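Local coordinates for protein high choriolytic enzyme 1 (Oryzias latipes, PDB 3VTG) that uses a catalytic zinc ion to cleave proteins of the inner egg envelope, breaking it down at hatching so that the young fish can swim free, at residues A[155-160]-A[165-170]. Numbering follows the deposited sequence.
Sequences YGRDAF and GRDSIT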
loop_
_atom_site.group_PDB
_atom_site.type_symbol
_atom_site.label_atom_id
_atom_site.label_comp_id
_atom_site.label_asym_id
_atom_site.label_seq_id
_atom_site.Cartn_x
_atom_site.Cartn_y
_atom_site.Cartn_z
ATOM N N TYR A 155 -6.447 -0.227 7.656
ATOM C CA TYR A 155 -6.322 0.732 8.757
ATOM C C TYR A 155 -6.541 0.048 10.108
ATOM O O TYR A 155 -7.329 -0.899 10.222
ATOM C CB TYR A 155 -7.380 1.829 8.620
ATOM C CG TYR A 155 -7.042 3.029 7.752
ATOM C CD1 TYR A 155 -5.944 3.036 6.884
ATOM C CD2 TYR A 155 -7.859 4.157 7.787
ATOM C CE1 TYR A 155 -5.666 4.143 6.093
ATOM C CE2 TYR A 155 -7.592 5.264 7.003
ATOM C CZ TYR A 155 -6.497 5.255 6.161
ATOM O OH TYR A 155 -6.243 6.361 5.385
ATOM N N GLY A 156 -5.859 0.547 11.135
ATOM C CA GLY A 156 -6.160 0.165 12.512
ATOM C C GLY A 156 -7.510 0.722 12.939
ATOM O O GLY A 156 -8.046 1.636 12.295
ATOM N N ARG A 157 -8.057 0.182 14.025
ATOM C CA ARG A 157 -9.399 0.551 14.487
ATOM C C ARG A 157 -9.494 1.994 14.981
ATOM O O ARG A 157 -10.587 2.555 15.046
ATOM C CB ARG A 157 -9.900 -0.422 15.569
ATOM C CG ARG A 157 -9.151 -0.365 16.896
ATOM C CD ARG A 157 -9.591 -1.476 17.843
ATOM N NE ARG A 157 -9.352 -2.811 17.289
ATOM C CZ ARG A 157 -10.303 -3.695 16.983
ATOM N NH1 ARG A 157 -11.585 -3.412 17.185
ATOM N NH2 ARG A 157 -9.969 -4.878 16.479
ATOM N N ASP A 158 -8.345 2.574 15.322
ATOM C CA ASP A 158 -8.276 3.933 15.849
ATOM C C ASP A 158 -7.695 4.939 14.851
ATOM O O ASP A 158 -7.374 6.065 15.220
ATOM C CB ASP A 158 -7.488 3.956 17.170
ATOM C CG ASP A 158 -6.065 3.419 17.028
ATOM O OD1 ASP A 158 -5.734 2.814 15.984
ATOM O OD2 ASP A 158 -5.270 3.597 17.980
ATOM N N ALA A 159 -7.571 4.538 13.588
ATOM C CA ALA A 159 -7.049 5.429 12.553
ATOM C C ALA A 159 -7.939 6.659 12.436
ATOM O O ALA A 159 -9.151 6.537 12.265
ATOM C CB ALA A 159 -6.958 4.704 11.219
ATOM N N PHE A 160 -7.331 7.838 12.565
ATOM C CA PHE A 160 -8.042 9.121 12.486
ATOM C C PHE A 160 -9.206 9.274 13.477
ATOM O O PHE A 160 -10.166 9.996 13.210
ATOM C CB PHE A 160 -8.499 9.403 11.044
ATOM C CG PHE A 160 -7.372 9.446 10.054
ATOM C CD1 PHE A 160 -6.434 10.472 10.098
ATOM C CD2 PHE A 160 -7.244 8.465 9.079
ATOM C CE1 PHE A 160 -5.390 10.520 9.189
ATOM C CE2 PHE A 160 -6.199 8.508 8.167
ATOM C CZ PHE A 160 -5.272 9.537 8.221
ATOM N N GLY A 165 -10.635 5.584 22.565
ATOM C CA GLY A 165 -11.717 4.670 22.913
ATOM C C GLY A 165 -12.923 4.734 21.998
ATOM O O GLY A 165 -13.844 3.929 22.127
ATOM N N ARG A 166 -12.925 5.691 21.076
ATOM C CA ARG A 166 -13.992 5.785 20.090
ATOM C C ARG A 166 -13.443 5.517 18.695
ATOM O O ARG A 166 -12.920 6.402 18.009
ATOM C CB ARG A 166 -14.765 7.094 20.234
ATOM C CG ARG A 166 -15.802 7.008 21.349
ATOM C CD ARG A 166 -16.174 8.364 21.917
ATOM N NE ARG A 166 -15.155 8.898 22.817
ATOM C CZ ARG A 166 -15.182 10.125 23.330
ATOM N NH1 ARG A 166 -14.210 10.530 24.137
ATOM N NH2 ARG A 166 -16.174 10.953 23.029
ATOM N N ASP A 167 -13.560 4.251 18.313
ATOM C CA ASP A 167 -12.911 3.703 17.133
ATOM C C ASP A 167 -13.534 4.180 15.827
ATOM O O ASP A 167 -14.750 4.345 15.723
ATOM C CB ASP A 167 -12.953 2.173 17.189
ATOM C CG ASP A 167 -12.172 1.597 18.364
ATOM O OD1 ASP A 167 -11.294 2.287 18.922
ATOM O OD2 ASP A 167 -12.434 0.437 18.727
ATOM N N SER A 168 -12.685 4.393 14.826
ATOM C CA SER A 168 -13.157 4.743 13.492
ATOM C C SER A 168 -13.712 3.529 12.748
ATOM O O SER A 168 -14.617 3.668 11.925
ATOM C CB SER A 168 -12.036 5.384 12.678
ATOM O OG SER A 168 -10.928 4.513 12.561
ATOM N N ILE A 169 -13.164 2.348 13.037
ATOM C CA ILE A 169 -13.559 1.107 12.365
ATOM C C ILE A 169 -13.826 0.020 13.396
ATOM O O ILE A 169 -13.011 -0.204 14.292
ATOM C CB ILE A 169 -12.461 0.600 11.398
ATOM C CG1 ILE A 169 -12.095 1.672 10.366
ATOM C CG2 ILE A 169 -12.895 -0.689 10.706
ATOM C CD1 ILE A 169 -10.837 1.365 9.581
ATOM N N THR A 170 -14.964 -0.659 13.255
ATOM C CA THR A 170 -15.282 -1.817 14.088
ATOM C C THR A 170 -15.543 -3.028 13.204
ATOM O O THR A 170 -16.493 -3.024 12.425
ATOM C CB THR A 170 -16.526 -1.579 14.965
ATOM O OG1 THR A 170 -16.375 -0.362 15.705
ATOM C CG2 THR A 170 -16.731 -2.750 15.932
HETATM O O HOH W 1 -13.321 -1.302 16.867
#
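A type I beta turn from Gly156 to Ala159, directly after the Met-turn of this astacin-family catalytic domain, is hydrogen-bonded through the carbonyls of Arg157 and Ala159 to Ser168 and Ile169, in the chain leading into strand 169-171. The turn is closed by Ala159 N bonding to Gly156 O. Two successive amides converge on Arg157 O: Ile169 N is 3.3 Å from it in a nearly straight bond (167°), whereas Ser168 N, at 2.8 Å from the same oxygen, makes a bent, weak one. A second grip comes from Ser168 OG, which donates to Ala159 O at 2.7 Å, in the carbonyl plane and on a lone pair; chi1 of 59° sets this hydroxyl between its own backbone N and carbonyl carbon, facing the turn.

Arg157 and Asp167 run side by side in the same direction, CD of Arg157 lying 3.5 Å from OD2 of Asp167. Their flat ends are turned 66° apart, and with NH1 of Arg157 4.2 Å from OD2 of Asp167 the charges are near but form no salt bridge. A water joins them instead, donating to Asp167 OD2 and Ile169 O and weakly accepting from Arg157 NH1, which also bonds to Pro175 O. An alanine in place of Asp167 would probably leave this water short of one acceptor and CG and CD of Arg157 without the carboxylate alongside.

At the other end, Ile169 CD1 packs 3.6 Å from Tyr155 CB, while the ring of Tyr155, probably the Met-turn tyrosine of astacins, meets that of zinc ligand His109, so the residue leading into the turn borders the metal site. Beyond the contact, Ile169 rests on Val120 and Ile122 of strand 120-122, the antiparallel partner of strand 169-171, and Asn123 and Asn126 bond to Asp167 O.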